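Local coordinates for protein beta-hydroxyacid dehydrogenase, 3-hydroxyisobutyrate dehydrogenase (Saccharomonospora xinjiangensis XJ-54, PDB 6GRL) that is an S-selective imine reductase of the HIBADH-related family, active in reductive amination and probably using NADPH as its hydride donor, at residues Ser149-Gly154 / Ala173-Asp178; Val107-Gly112 / Gly134-Asp139; Asp260-Arg265 / Arg274-Lys279; Val253-Met258 / Leu281-Ile286; Ser99-Lys104 / Arg125-Glu130. All blocks are in the same frame, centred on the assembly; numbering follows the deposited sequence. Where two conformers were deposited one is given.

How the contacts relate
Contacts 1, 2 and 5 lie in the N-terminal Rossmann-type domain, contacts 3 and 4 in the helical C-terminal domain. Along the chain, contacts 5 and 2 interleave, marking the two ends of one beta-alpha-beta unit, strand 105-108, helix 114-126 and strand 130-137; their centres are about 21 Å apart. Contact 1 follows at the edge of the same sheet, its centre about 11 Å from that of contact 2 and joined to it through neighbouring strands 130-137 and 149-154. Contacts 4 and 3, centres about 10 Å apart, share helices 251-267 and 273-287, contact 3 nearer their connection. About 38 Å separates the centres of contacts 1 and 3, so the two groups lie in separate domains and do not touch.

Contact 1: Ser149-Gly154 / Ala173-Asp178; sequences SLSFSG and AYHGED
Phe152 O draws two groups of the strand beside it: His175 N donates to it at 2.9 Å, nearly in line with the carbonyl, and Tyr174 CA adds a longer C-H...O contact. One step earlier the roles reverse, and Phe152 N donates to Ala173 O at 2.9 Å. Ala173 N in turn bonds Leu150 O, which completes a short parallel ladder pairing Ser151 with Ala173 and Phe152 with Tyr174. Beyond it the second chain leaves strand geometry, yet Gly154 N still reaches Gly176 O at 3.0 Å in a nearly straight bond (170° at the hydrogen) lying in the carbonyl plane. Both glycines have backbone angles at which a CB would press on the preceding carbonyl oxygen. The His175 ring lies alongside the first strand because its CG stands beside its own backbone N (chi1 -82°); its CE1 comes 3.3 Å from Ser151 OG, and Phe152 O lies at the ring edge. Ser153 CB sits 3.2 Å from Asp178 O, while Ser153 OG is bonded to Ala179 O, just before helix 181-209, and to Ala182 N in its first turn. Asp178 OD1 caps Gly180 N ahead of the helix and pairs with Arg118. Phe152 and Tyr174 share the sheet face that packs on helix 156-166, both meeting Phe159; Ser153 and His175 touch helix 181-209. Strand 149-154 thus runs between edge strand 171-174, its parallel partner, and strand 130-137, antiparallel to it on its other side.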
# COMPACT_ATOMS: atom_id res chain seq x y z
N SER A 149 9.00 3.49 0.98
CA SER A 149 8.73 3.18 -0.42
C SER A 149 7.39 3.77 -0.82
O SER A 149 6.46 3.86 -0.02
CB SER A 149 8.74 1.67 -0.67
OG SER A 149 7.70 1.03 0.05
N LEU A 150 7.30 4.19 -2.09
CA LEU A 150 6.11 4.85 -2.61
C LEU A 150 5.67 4.16 -3.89
O LEU A 150 6.50 3.87 -4.76
CB LEU A 150 6.38 6.34 -2.87
CG LEU A 150 6.73 7.22 -1.67
CD1 LEU A 150 8.24 7.29 -1.47
CD2 LEU A 150 6.15 8.62 -1.85
N SER A 151 4.37 3.90 -3.99
CA SER A 151 3.77 3.33 -5.19
C SER A 151 2.96 4.41 -5.89
O SER A 151 2.22 5.16 -5.24
CB SER A 151 2.87 2.14 -4.85
OG SER A 151 3.61 1.08 -4.28
N PHE A 152 3.09 4.50 -7.21
CA PHE A 152 2.42 5.54 -7.99
C PHE A 152 1.63 4.93 -9.14
O PHE A 152 2.01 3.90 -9.70
CB PHE A 152 3.41 6.57 -8.53
CG PHE A 152 3.98 7.47 -7.48
CD1 PHE A 152 3.30 8.60 -7.07
CD2 PHE A 152 5.20 7.17 -6.89
CE1 PHE A 152 3.82 9.43 -6.10
CE2 PHE A 152 5.73 8.00 -5.92
CZ PHE A 152 5.04 9.12 -5.52
N SER A 153 0.53 5.59 -9.49
CA SER A 153 -0.26 5.24 -10.66
C SER A 153 -0.84 6.51 -11.26
O SER A 153 -0.99 7.53 -10.58
CB SER A 153 -1.36 4.23 -10.31
OG SER A 153 -2.09 4.64 -9.16
N GLY A 154 -1.16 6.43 -12.54
CA GLY A 154 -1.64 7.56 -13.30
C GLY A 154 -0.90 7.67 -14.61
O GLY A 154 -0.30 6.70 -15.09
N ALA A 173 7.98 3.29 -7.27
CA ALA A 173 7.62 2.30 -8.27
C ALA A 173 6.33 2.74 -8.95
O ALA A 173 5.43 3.28 -8.31
CB ALA A 173 7.43 0.91 -7.64
N TYR A 174 6.26 2.51 -10.26
CA TYR A 174 5.10 2.87 -11.07
C TYR A 174 4.30 1.62 -11.40
O TYR A 174 4.86 0.59 -11.77
CB TYR A 174 5.54 3.58 -12.35
CG TYR A 174 4.40 4.01 -13.26
CD1 TYR A 174 3.60 5.10 -12.93
CD2 TYR A 174 4.15 3.34 -14.45
CE1 TYR A 174 2.56 5.50 -13.76
CE2 TYR A 174 3.12 3.74 -15.28
CZ TYR A 174 2.33 4.81 -14.93
OH TYR A 174 1.30 5.20 -15.76
N HIS A 175 2.97 1.72 -11.28
CA HIS A 175 2.12 0.55 -11.39
C HIS A 175 1.21 0.54 -12.61
O HIS A 175 0.69 -0.53 -12.96
CB HIS A 175 1.25 0.40 -10.13
CG HIS A 175 1.97 -0.26 -8.99
ND1 HIS A 175 2.67 0.44 -8.04
CD2 HIS A 175 2.10 -1.57 -8.66
CE1 HIS A 175 3.20 -0.40 -7.17
NE2 HIS A 175 2.87 -1.63 -7.53
N GLY A 176 1.00 1.67 -13.27
CA GLY A 176 0.24 1.67 -14.51
C GLY A 176 -0.55 2.95 -14.68
O GLY A 176 -0.54 3.83 -13.83
N GLU A 177 -1.25 3.01 -15.81
CA GLU A 177 -2.00 4.21 -16.18
C GLU A 177 -3.26 4.38 -15.34
O GLU A 177 -3.66 5.51 -15.05
CB GLU A 177 -2.35 4.17 -17.66
CG GLU A 177 -1.16 4.06 -18.59
CD GLU A 177 -0.62 5.42 -19.01
OE1 GLU A 177 -1.26 6.44 -18.67
OE2 GLU A 177 0.42 5.46 -19.69
N ASP A 178 -3.91 3.27 -14.98
CA ASP A 178 -5.09 3.33 -14.13
C ASP A 178 -4.75 4.03 -12.82
O ASP A 178 -3.94 3.54 -12.03
CB ASP A 178 -5.61 1.91 -13.87
CG ASP A 178 -6.87 1.87 -13.02
OD1 ASP A 178 -7.39 2.94 -12.62
OD2 ASP A 178 -7.35 0.76 -12.73

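Contact 2: Val107-Gly112 / Gly134-Asp139; sequences VNLTSG and GKIMGD
Lys135 crosses to Thr110 by a doubled-back chain. Its CB starts out away from the 107-112 backbone, and a bend at chi2 (-69°) turns the chain round so that CD comes to 4.1 Å from Thr110 O. CE passes closer to that oxygen and lies 3.9 Å from Gly112 N. At the tip NZ donates to Thr110 O at 2.9 Å and to Gly134 O, the latter from well above the carbonyl plane; its salt bridge to Asp133 completes the grip, so the buried ammonium is held by two carbonyls and a carboxylate. At the end of strand 105-108, Gly134 N donates to Asn108 O at 2.7 Å, a nearly straight bond (166° at the hydrogen). Leu109 CD2 rests on Gly134 CA at 3.7 Å, in the place a side chain on Gly134 would need. Leu109 also meets Ile136, whose CD1 touches both CB and CD1 of the leucine. A water takes over where strand 105-108 ends, donating to Leu109 O and accepting from Ile136 N. Phe152 of strand 149-154 and Ile35 of helix 30-41 pack against Leu109 as well. Strand 105-108, helix 114-126 and strand 130-137 form a parallel beta-alpha-beta unit, the repeating element of a Rossmann fold, whose C-terminal strand ends usually face the dinucleotide.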
# COMPACT_ATOMS: atom_id res chain seq x y z
N VAL A 107 -0.00 15.64 -7.17
CA VAL A 107 0.46 14.35 -6.66
C VAL A 107 -0.23 14.11 -5.32
O VAL A 107 0.10 14.76 -4.32
CB VAL A 107 1.99 14.31 -6.51
CG1 VAL A 107 2.43 12.95 -5.98
CG2 VAL A 107 2.65 14.60 -7.85
N ASN A 108 -1.18 13.18 -5.30
CA ASN A 108 -1.96 12.88 -4.11
C ASN A 108 -1.34 11.68 -3.40
O ASN A 108 -1.32 10.57 -3.94
CB ASN A 108 -3.42 12.61 -4.47
CG ASN A 108 -4.30 12.41 -3.25
OD1 ASN A 108 -3.89 12.70 -2.12
ND2 ASN A 108 -5.50 11.90 -3.47
N LEU A 109 -0.82 11.92 -2.20
CA LEU A 109 -0.23 10.87 -1.37
C LEU A 109 -1.13 10.50 -0.19
O LEU A 109 -0.68 9.82 0.73
CB LEU A 109 1.15 11.30 -0.86
CG LEU A 109 2.16 11.72 -1.93
CD1 LEU A 109 3.47 12.14 -1.29
CD2 LEU A 109 2.38 10.60 -2.93
N THR A 110 -2.38 10.94 -0.21
CA THR A 110 -3.31 10.66 0.87
C THR A 110 -3.94 9.28 0.70
O THR A 110 -4.18 8.82 -0.42
CB THR A 110 -4.41 11.73 0.91
OG1 THR A 110 -3.81 13.03 0.89
CG2 THR A 110 -5.27 11.59 2.15
N SER A 111 -4.18 8.62 1.83
CA SER A 111 -4.86 7.33 1.80
C SER A 111 -6.23 7.46 1.14
O SER A 111 -6.84 8.53 1.13
CB SER A 111 -5.01 6.77 3.21
OG SER A 111 -5.88 7.58 3.99
N GLY A 112 -6.70 6.35 0.57
CA GLY A 112 -7.99 6.37 -0.10
C GLY A 112 -8.16 5.14 -0.96
O GLY A 112 -7.27 4.30 -1.09
N GLY A 134 -0.34 8.44 -5.24
CA GLY A 134 0.75 7.76 -4.57
C GLY A 134 0.32 7.21 -3.22
O GLY A 134 -0.55 7.77 -2.55
N LYS A 135 0.94 6.11 -2.83
CA LYS A 135 0.71 5.48 -1.54
C LYS A 135 2.05 5.18 -0.89
O LYS A 135 2.96 4.65 -1.54
CB LYS A 135 -0.12 4.20 -1.68
CG LYS A 135 -1.53 4.45 -2.22
CD LYS A 135 -2.39 5.19 -1.20
CE LYS A 135 -3.69 5.68 -1.81
NZ LYS A 135 -3.54 6.98 -2.53
N ILE A 136 2.18 5.52 0.39
CA ILE A 136 3.45 5.49 1.11
C ILE A 136 3.50 4.27 2.02
O ILE A 136 2.55 4.01 2.77
CB ILE A 136 3.67 6.78 1.91
CG1 ILE A 136 3.66 8.00 0.98
CG2 ILE A 136 4.97 6.71 2.70
CD1 ILE A 136 3.58 9.32 1.72
N MET A 137 4.61 3.54 1.96
CA MET A 137 4.91 2.47 2.90
C MET A 137 6.09 2.93 3.75
O MET A 137 7.20 3.11 3.23
CB MET A 137 5.23 1.16 2.18
CG MET A 137 4.33 0.87 0.99
SD MET A 137 3.83 -0.86 0.91
CE MET A 137 2.83 -0.98 2.40
N GLY A 138 5.85 3.12 5.04
CA GLY A 138 6.88 3.55 5.96
C GLY A 138 6.39 4.65 6.87
O GLY A 138 5.27 5.16 6.74
N ASP A 139 7.26 5.03 7.82
CA ASP A 139 6.96 6.00 8.86
C ASP A 139 7.52 7.37 8.49
O ASP A 139 8.54 7.47 7.80
CB ASP A 139 7.55 5.55 10.20
CG ASP A 139 6.96 4.24 10.67
OD1 ASP A 139 5.79 3.96 10.34
OD2 ASP A 139 7.67 3.49 11.37
O HOH W 1 -0.24 7.03 1.33

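Contact 3: Asp260-Arg265 / Arg274-Lys279; sequences DLISHR and RMREVK
Two guanidinium groups lie flat against apolar partners across the helix pair. Over one face of Arg265, toward its rim, sits Met275 CG, 3.8 Å from NH2; NH1 forms a salt bridge with Glu271. Arg276 likewise presents a face to Ile262 CG2, which is 3.8 Å from NE, and that same NE pairs with Glu266. Arg265 reaches the methionine because its chain, after leaving CB between the backbone N and the carbonyl carbon (chi1 64°), bends at chi3, and the two side chains cross at about a right angle. The helices form an antiparallel hairpin in the C-terminal domain; the axes of segments 260-265 and 274-279 pass 9.5 Å apart, their directions 156° apart. Ile262 fills the middle of this interface with all its branches. CG1 meets Met275 CB at 3.8 Å, while CD1 reaches farther along the opposing helix, to 3.6 Å from Met275 O and 3.8 Å from Lys279 CB. An alanine here lacks CG1, CG2 and CD1, which would probably open a gap beside Met275 CB and Lys279 CB and leave the Arg276 guanidinium, though still paired with Glu266, without this partner on its face. Leu261 adds a looser touch, CD1 against Met275 SD at 4.5 Å. No hydrogen bond joins the two segments. The Lys279 chain turns away beyond its CB and ends in a salt bridge with Asp283, one helical turn on.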
# COMPACT_ATOMS: atom_id res chain seq x y z
N ASP A 260 -6.22 -33.76 9.42
CA ASP A 260 -5.49 -33.91 10.67
C ASP A 260 -5.33 -32.57 11.38
O ASP A 260 -5.39 -32.50 12.61
CB ASP A 260 -4.13 -34.55 10.41
CG ASP A 260 -4.24 -35.92 9.78
OD1 ASP A 260 -5.26 -36.60 10.01
OD2 ASP A 260 -3.31 -36.32 9.05
N LEU A 261 -5.12 -31.50 10.61
CA LEU A 261 -5.00 -30.17 11.19
C LEU A 261 -6.32 -29.74 11.82
O LEU A 261 -6.34 -29.22 12.94
CB LEU A 261 -4.56 -29.16 10.13
CG LEU A 261 -3.14 -29.29 9.59
CD1 LEU A 261 -2.96 -28.41 8.36
CD2 LEU A 261 -2.13 -28.92 10.66
N ILE A 262 -7.43 -29.94 11.11
CA ILE A 262 -8.73 -29.53 11.61
C ILE A 262 -9.09 -30.31 12.87
O ILE A 262 -9.58 -29.74 13.85
CB ILE A 262 -9.80 -29.69 10.52
CG1 ILE A 262 -9.50 -28.78 9.33
CG2 ILE A 262 -11.19 -29.41 11.08
CD1 ILE A 262 -10.18 -29.21 8.04
N SER A 263 -8.86 -31.62 12.85
CA SER A 263 -9.23 -32.45 13.99
C SER A 263 -8.46 -32.04 15.25
O SER A 263 -9.02 -32.00 16.34
CB SER A 263 -8.98 -33.93 13.67
OG SER A 263 -9.30 -34.75 14.77
N HIS A 264 -7.17 -31.71 15.10
CA HIS A 264 -6.36 -31.40 16.27
C HIS A 264 -6.78 -30.08 16.91
O HIS A 264 -7.01 -30.02 18.12
CB HIS A 264 -4.88 -31.36 15.88
CG HIS A 264 -3.99 -30.79 16.94
ND1 HIS A 264 -3.23 -29.65 16.75
CD2 HIS A 264 -3.76 -31.18 18.22
CE1 HIS A 264 -2.56 -29.38 17.86
NE2 HIS A 264 -2.87 -30.29 18.76
N ARG A 265 -6.90 -29.02 16.11
CA ARG A 265 -7.23 -27.72 16.69
C ARG A 265 -8.66 -27.70 17.22
O ARG A 265 -8.93 -27.07 18.25
CB ARG A 265 -7.02 -26.60 15.66
CG ARG A 265 -7.92 -26.66 14.44
CD ARG A 265 -7.32 -25.84 13.30
NE ARG A 265 -7.41 -24.40 13.54
CZ ARG A 265 -6.40 -23.55 13.35
NH1 ARG A 265 -6.57 -22.25 13.59
NH2 ARG A 265 -5.22 -23.99 12.94
N ARG A 274 -10.37 -21.05 8.31
CA ARG A 274 -9.55 -21.12 7.10
C ARG A 274 -9.12 -22.54 6.80
O ARG A 274 -9.03 -22.94 5.64
CB ARG A 274 -8.34 -20.20 7.23
CG ARG A 274 -8.62 -18.73 6.97
CD ARG A 274 -9.27 -18.48 5.61
NE ARG A 274 -9.01 -17.13 5.14
CZ ARG A 274 -9.85 -16.41 4.39
NH1 ARG A 274 -11.02 -16.92 4.03
NH2 ARG A 274 -9.51 -15.18 4.02
N MET A 275 -8.83 -23.33 7.84
CA MET A 275 -8.40 -24.71 7.62
C MET A 275 -9.52 -25.53 6.98
O MET A 275 -9.27 -26.31 6.05
CB MET A 275 -7.94 -25.34 8.93
CG MET A 275 -6.77 -24.61 9.58
SD MET A 275 -5.27 -24.57 8.57
CE MET A 275 -5.32 -22.91 7.91
N ARG A 276 -10.75 -25.37 7.46
CA ARG A 276 -11.88 -26.05 6.85
C ARG A 276 -12.15 -25.53 5.44
O ARG A 276 -12.55 -26.30 4.56
CB ARG A 276 -13.13 -25.90 7.72
CG ARG A 276 -13.15 -26.83 8.92
CD ARG A 276 -14.51 -26.83 9.61
NE ARG A 276 -14.59 -27.87 10.63
CZ ARG A 276 -15.01 -29.11 10.41
NH1 ARG A 276 -15.39 -29.48 9.19
NH2 ARG A 276 -15.04 -29.99 11.40
N GLU A 277 -11.94 -24.23 5.21
CA GLU A 277 -12.13 -23.68 3.88
C GLU A 277 -11.12 -24.25 2.89
O GLU A 277 -11.48 -24.61 1.76
CB GLU A 277 -12.04 -22.15 3.93
CG GLU A 277 -12.01 -21.48 2.56
CD GLU A 277 -11.58 -20.03 2.64
OE1 GLU A 277 -12.25 -19.25 3.34
OE2 GLU A 277 -10.57 -19.68 2.00
N VAL A 278 -9.86 -24.36 3.30
CA VAL A 278 -8.83 -24.91 2.43
C VAL A 278 -9.12 -26.38 2.13
O VAL A 278 -8.95 -26.85 1.00
CB VAL A 278 -7.44 -24.73 3.06
CG1 VAL A 278 -6.39 -25.50 2.29
CG2 VAL A 278 -7.07 -23.25 3.11
N LYS A 279 -9.56 -27.13 3.15
CA LYS A 279 -9.86 -28.55 2.95
C LYS A 279 -10.99 -28.73 1.94
O LYS A 279 -10.93 -29.63 1.09
CB LYS A 279 -10.22 -29.20 4.28
CG LYS A 279 -10.69 -30.64 4.17
CD LYS A 279 -9.59 -31.56 3.66
CE LYS A 279 -9.87 -33.01 4.04
NZ LYS A 279 -11.15 -33.51 3.46

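Contact 4: Val253-Met258 / Leu281-Ile286; sequences VQAALM and LMDQRI
Met282 and Ala255 stand at the centre of an interface without hydrogen bonds between its two segments. The aliphatic contacts gather on Ala255, whose CB touches Ile286 CD1 at 3.7 Å and Met282 CB at 4.0 Å; the CA atoms of Ala255 and Met282 are 5.9 Å apart. The sulfur contacts belong to Met282. Its chain runs straight beyond CG (chi2 179°, chi3 176°), which carries SD across to the other helix, 3.5 Å from Met258 CG and 3.7 Å from Ala255 N. Met258 is bent instead, and the two methionines cross at about a right angle. The methyl end goes on to Gln254, where CE lies 3.4 Å from OE1 and also touches CB. A leucine in place of Met282 is likely to fall short of Gln254, leaving a gap beside its amide and beside Met258 CG. The polar ends of Asp283 and Gln254 meet apolar atoms across the contact and find their partners elsewhere: Asp283 OD1 lies 3.8 Å from Ala255 CB while OD2 is paired with Lys279, and Gln254 NE2 bonds Gly249 O. Leu251 and Leu298 also pack on Met282, extending the buried layer toward the start of helix 251-267 and the loop before helix 299-302. The axes of segments 253-258 and 281-286 pass 9.5 Å apart with directions at 148°, and the helices that carry them, 251-267 and 273-287, make an antiparallel helical hairpin, part of the all-helical C-terminal domain of this reductase family.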
# COMPACT_ATOMS: atom_id res chain seq x y z
N VAL A 253 -2.24 -35.60 -0.86
CA VAL A 253 -1.46 -35.65 0.38
C VAL A 253 -1.81 -34.47 1.28
O VAL A 253 -1.96 -34.62 2.50
CB VAL A 253 0.04 -35.70 0.05
CG1 VAL A 253 0.87 -35.49 1.31
CG2 VAL A 253 0.40 -37.02 -0.61
N GLN A 254 -1.96 -33.28 0.69
CA GLN A 254 -2.25 -32.10 1.50
C GLN A 254 -3.64 -32.18 2.11
O GLN A 254 -3.85 -31.74 3.25
CB GLN A 254 -2.11 -30.83 0.65
CG GLN A 254 -0.81 -30.71 -0.11
CD GLN A 254 -0.58 -29.32 -0.68
OE1 GLN A 254 -1.11 -28.33 -0.17
NE2 GLN A 254 0.19 -29.25 -1.76
N ALA A 255 -4.62 -32.72 1.38
CA ALA A 255 -5.98 -32.79 1.89
C ALA A 255 -6.06 -33.69 3.12
O ALA A 255 -6.74 -33.36 4.10
CB ALA A 255 -6.93 -33.27 0.80
N ALA A 256 -5.38 -34.84 3.08
CA ALA A 256 -5.35 -35.71 4.25
C ALA A 256 -4.68 -35.02 5.43
O ALA A 256 -5.08 -35.21 6.58
CB ALA A 256 -4.63 -37.02 3.91
N LEU A 257 -3.65 -34.20 5.16
CA LEU A 257 -3.01 -33.44 6.22
C LEU A 257 -3.94 -32.37 6.78
O LEU A 257 -3.90 -32.08 7.98
CB LEU A 257 -1.72 -32.81 5.70
CG LEU A 257 -0.94 -31.91 6.66
CD1 LEU A 257 -0.55 -32.67 7.92
CD2 LEU A 257 0.29 -31.33 5.98
N MET A 258 -4.78 -31.78 5.93
CA MET A 258 -5.71 -30.76 6.40
C MET A 258 -6.71 -31.33 7.40
O MET A 258 -7.01 -30.70 8.42
CB MET A 258 -6.44 -30.12 5.22
CG MET A 258 -5.56 -29.27 4.32
SD MET A 258 -4.67 -27.98 5.20
CE MET A 258 -6.04 -27.04 5.87
N LEU A 281 -11.80 -26.70 -0.52
CA LEU A 281 -11.27 -26.39 -1.84
C LEU A 281 -10.40 -27.53 -2.36
O LEU A 281 -10.47 -27.87 -3.55
CB LEU A 281 -10.48 -25.08 -1.80
CG LEU A 281 -11.28 -23.80 -1.58
CD1 LEU A 281 -10.36 -22.63 -1.28
CD2 LEU A 281 -12.15 -23.50 -2.79
N MET A 282 -9.58 -28.12 -1.49
CA MET A 282 -8.74 -29.24 -1.90
C MET A 282 -9.59 -30.43 -2.32
O MET A 282 -9.31 -31.07 -3.35
CB MET A 282 -7.80 -29.64 -0.77
CG MET A 282 -6.66 -28.67 -0.54
SD MET A 282 -5.63 -29.21 0.83
CE MET A 282 -4.33 -27.98 0.78
N ASP A 283 -10.63 -30.76 -1.54
CA ASP A 283 -11.47 -31.90 -1.87
C ASP A 283 -12.18 -31.69 -3.20
O ASP A 283 -12.36 -32.64 -3.98
CB ASP A 283 -12.49 -32.14 -0.76
CG ASP A 283 -11.85 -32.68 0.51
OD1 ASP A 283 -10.69 -33.14 0.44
OD2 ASP A 283 -12.51 -32.67 1.57
N GLN A 284 -12.60 -30.45 -3.49
CA GLN A 284 -13.26 -30.18 -4.76
C GLN A 284 -12.30 -30.31 -5.93
O GLN A 284 -12.64 -30.90 -6.96
CB GLN A 284 -13.89 -28.79 -4.73
CG GLN A 284 -14.68 -28.44 -5.99
CD GLN A 284 -15.85 -29.38 -6.22
OE1 GLN A 284 -16.58 -29.73 -5.29
NE2 GLN A 284 -16.03 -29.81 -7.46
N ARG A 285 -11.08 -29.78 -5.79
CA ARG A 285 -10.10 -29.87 -6.87
C ARG A 285 -9.69 -31.32 -7.11
O ARG A 285 -9.44 -31.72 -8.25
CB ARG A 285 -8.88 -29.01 -6.54
CG ARG A 285 -7.90 -28.86 -7.69
CD ARG A 285 -8.42 -27.92 -8.76
NE ARG A 285 -7.43 -27.69 -9.80
CZ ARG A 285 -7.68 -27.08 -10.96
NH1 ARG A 285 -8.91 -26.64 -11.22
NH2 ARG A 285 -6.72 -26.92 -11.85
N ILE A 286 -9.61 -32.13 -6.05
CA ILE A 286 -9.33 -33.55 -6.21
C ILE A 286 -10.49 -34.25 -6.91
O ILE A 286 -10.29 -35.07 -7.80
CB ILE A 286 -9.01 -34.19 -4.85
CG1 ILE A 286 -7.67 -33.69 -4.32
CG2 ILE A 286 -9.01 -35.71 -4.96
CD1 ILE A 286 -7.47 -33.93 -2.84

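Contact 5: Ser99-Lys104 / Arg125-Glu130; sequences SSLAGK and RERGAE
A Schellman motif closes helix 114-126, with Gly128 as its C-prime residue, and docks on a type II turn from Leu101 to Lys104. The motif bonds, Gly128 N to Arg125 O and Ala129 N to Ala124 O, turn the chain so that Gly128 O faces the other segment. Gly103 N donates to that oxygen at 2.9 Å from well above the carbonyl plane, and Ala102 CA adds a C-H...O contact. A CB on Gly128 would be jammed against the preceding carbonyl oxygen and come tight on Ala102. Next along, Glu130 N donates to Lys104 O at 3.0 Å, this time in the carbonyl plane. Between these bonds Ala129 CB lies 3.4 Å from Leu101 O, the acceptor of the turn's own bond from Lys104 N, and 4.3 Å from Leu101 CB. Leu101 CD1 meets Arg127 CD; the arginine's guanidinium has its main partner in Trp123, with a cation-pi contact to the ring and a bond from NH1 to the backbone O. Waters bridge the seam: one accepts from Leu101 N and donates to Arg127 O at 2.7 Å, another donates to both Lys104 O and Gly128 O. Ser100 OG accepts from Ala102 N, an ST turn at the entry to the beta turn. The bond from Glu130 to Lys104 opens the parallel pairing of strands 105-108 and 130-137 at their N-terminal ends, the side of a Rossmann beta-alpha-beta unit opposite the C-terminal strand ends, where a dinucleotide usually binds.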
# COMPACT_ATOMS: atom_id res chain seq x y z
N SER A 99 -8.52 29.09 -7.70
CA SER A 99 -7.54 29.46 -8.70
C SER A 99 -7.39 28.35 -9.74
O SER A 99 -7.72 27.19 -9.50
CB SER A 99 -6.19 29.74 -8.04
OG SER A 99 -6.33 30.65 -6.96
N SER A 100 -6.89 28.74 -10.91
CA SER A 100 -6.70 27.79 -12.00
C SER A 100 -5.61 26.78 -11.66
O SER A 100 -4.56 27.14 -11.12
CB SER A 100 -6.35 28.53 -13.29
OG SER A 100 -5.95 27.62 -14.30
N LEU A 101 -5.88 25.51 -11.97
CA LEU A 101 -4.89 24.45 -11.84
C LEU A 101 -4.36 24.00 -13.19
O LEU A 101 -3.66 22.98 -13.27
CB LEU A 101 -5.48 23.27 -11.07
CG LEU A 101 -5.99 23.58 -9.67
CD1 LEU A 101 -6.68 22.36 -9.07
CD2 LEU A 101 -4.87 24.05 -8.76
N ALA A 102 -4.68 24.72 -14.26
CA ALA A 102 -4.27 24.31 -15.60
C ALA A 102 -2.75 24.30 -15.71
O ALA A 102 -2.07 25.25 -15.28
CB ALA A 102 -4.87 25.24 -16.65
N GLY A 103 -2.21 23.23 -16.28
CA GLY A 103 -0.78 23.09 -16.44
C GLY A 103 -0.05 22.62 -15.20
O GLY A 103 1.18 22.45 -15.25
N LYS A 104 -0.75 22.41 -14.09
CA LYS A 104 -0.11 21.94 -12.87
C LYS A 104 -0.08 20.41 -12.83
O LYS A 104 -0.73 19.72 -13.63
CB LYS A 104 -0.85 22.49 -11.64
CG LYS A 104 -0.77 24.00 -11.49
CD LYS A 104 -1.35 24.45 -10.17
CE LYS A 104 -1.50 25.97 -10.10
NZ LYS A 104 -0.19 26.67 -10.01
N ARG A 125 -8.28 16.43 -14.40
CA ARG A 125 -8.27 16.56 -15.85
C ARG A 125 -9.26 17.61 -16.33
O ARG A 125 -8.96 18.39 -17.24
CB ARG A 125 -8.58 15.20 -16.50
CG ARG A 125 -8.66 15.25 -18.02
CD ARG A 125 -8.99 13.88 -18.61
NE ARG A 125 -8.67 12.79 -17.69
CZ ARG A 125 -9.55 11.90 -17.25
NH1 ARG A 125 -10.81 11.97 -17.63
NH2 ARG A 125 -9.16 10.94 -16.42
N GLU A 126 -10.45 17.66 -15.72
CA GLU A 126 -11.42 18.69 -16.05
C GLU A 126 -10.87 20.09 -15.84
O GLU A 126 -11.37 21.05 -16.45
CB GLU A 126 -12.70 18.51 -15.22
CG GLU A 126 -13.43 17.21 -15.47
CD GLU A 126 -14.18 16.71 -14.25
OE1 GLU A 126 -14.31 17.49 -13.28
OE2 GLU A 126 -14.62 15.55 -14.26
N ARG A 127 -9.85 20.23 -14.99
CA ARG A 127 -9.24 21.52 -14.69
C ARG A 127 -7.90 21.71 -15.39
O ARG A 127 -7.23 22.71 -15.15
CB ARG A 127 -9.08 21.67 -13.17
CG ARG A 127 -10.41 21.91 -12.48
CD ARG A 127 -10.43 21.45 -11.03
NE ARG A 127 -11.74 21.72 -10.44
CZ ARG A 127 -12.82 20.98 -10.65
NH1 ARG A 127 -12.77 19.91 -11.43
NH2 ARG A 127 -13.97 21.32 -10.07
N GLY A 128 -7.52 20.78 -16.26
CA GLY A 128 -6.30 20.93 -17.02
C GLY A 128 -5.03 20.55 -16.29
O GLY A 128 -3.94 20.95 -16.71
N ALA A 129 -5.14 19.79 -15.21
CA ALA A 129 -3.99 19.37 -14.43
C ALA A 129 -3.73 17.89 -14.63
O ALA A 129 -4.67 17.10 -14.82
CB ALA A 129 -4.19 19.66 -12.94
N GLU A 130 -2.46 17.51 -14.60
CA GLU A 130 -2.08 16.11 -14.56
C GLU A 130 -2.19 15.59 -13.13
O GLU A 130 -2.11 16.35 -12.16
CB GLU A 130 -0.66 15.92 -15.09
CG GLU A 130 -0.55 16.04 -16.60
CD GLU A 130 0.89 16.12 -17.08
OE1 GLU A 130 1.77 16.46 -16.26
OE2 GLU A 130 1.14 15.84 -18.27
O HOH W 2 -8.18 24.91 -13.85
O HOH W 3 -0.91 19.78 -16.48
O HOH W 4 1.20 19.13 -16.38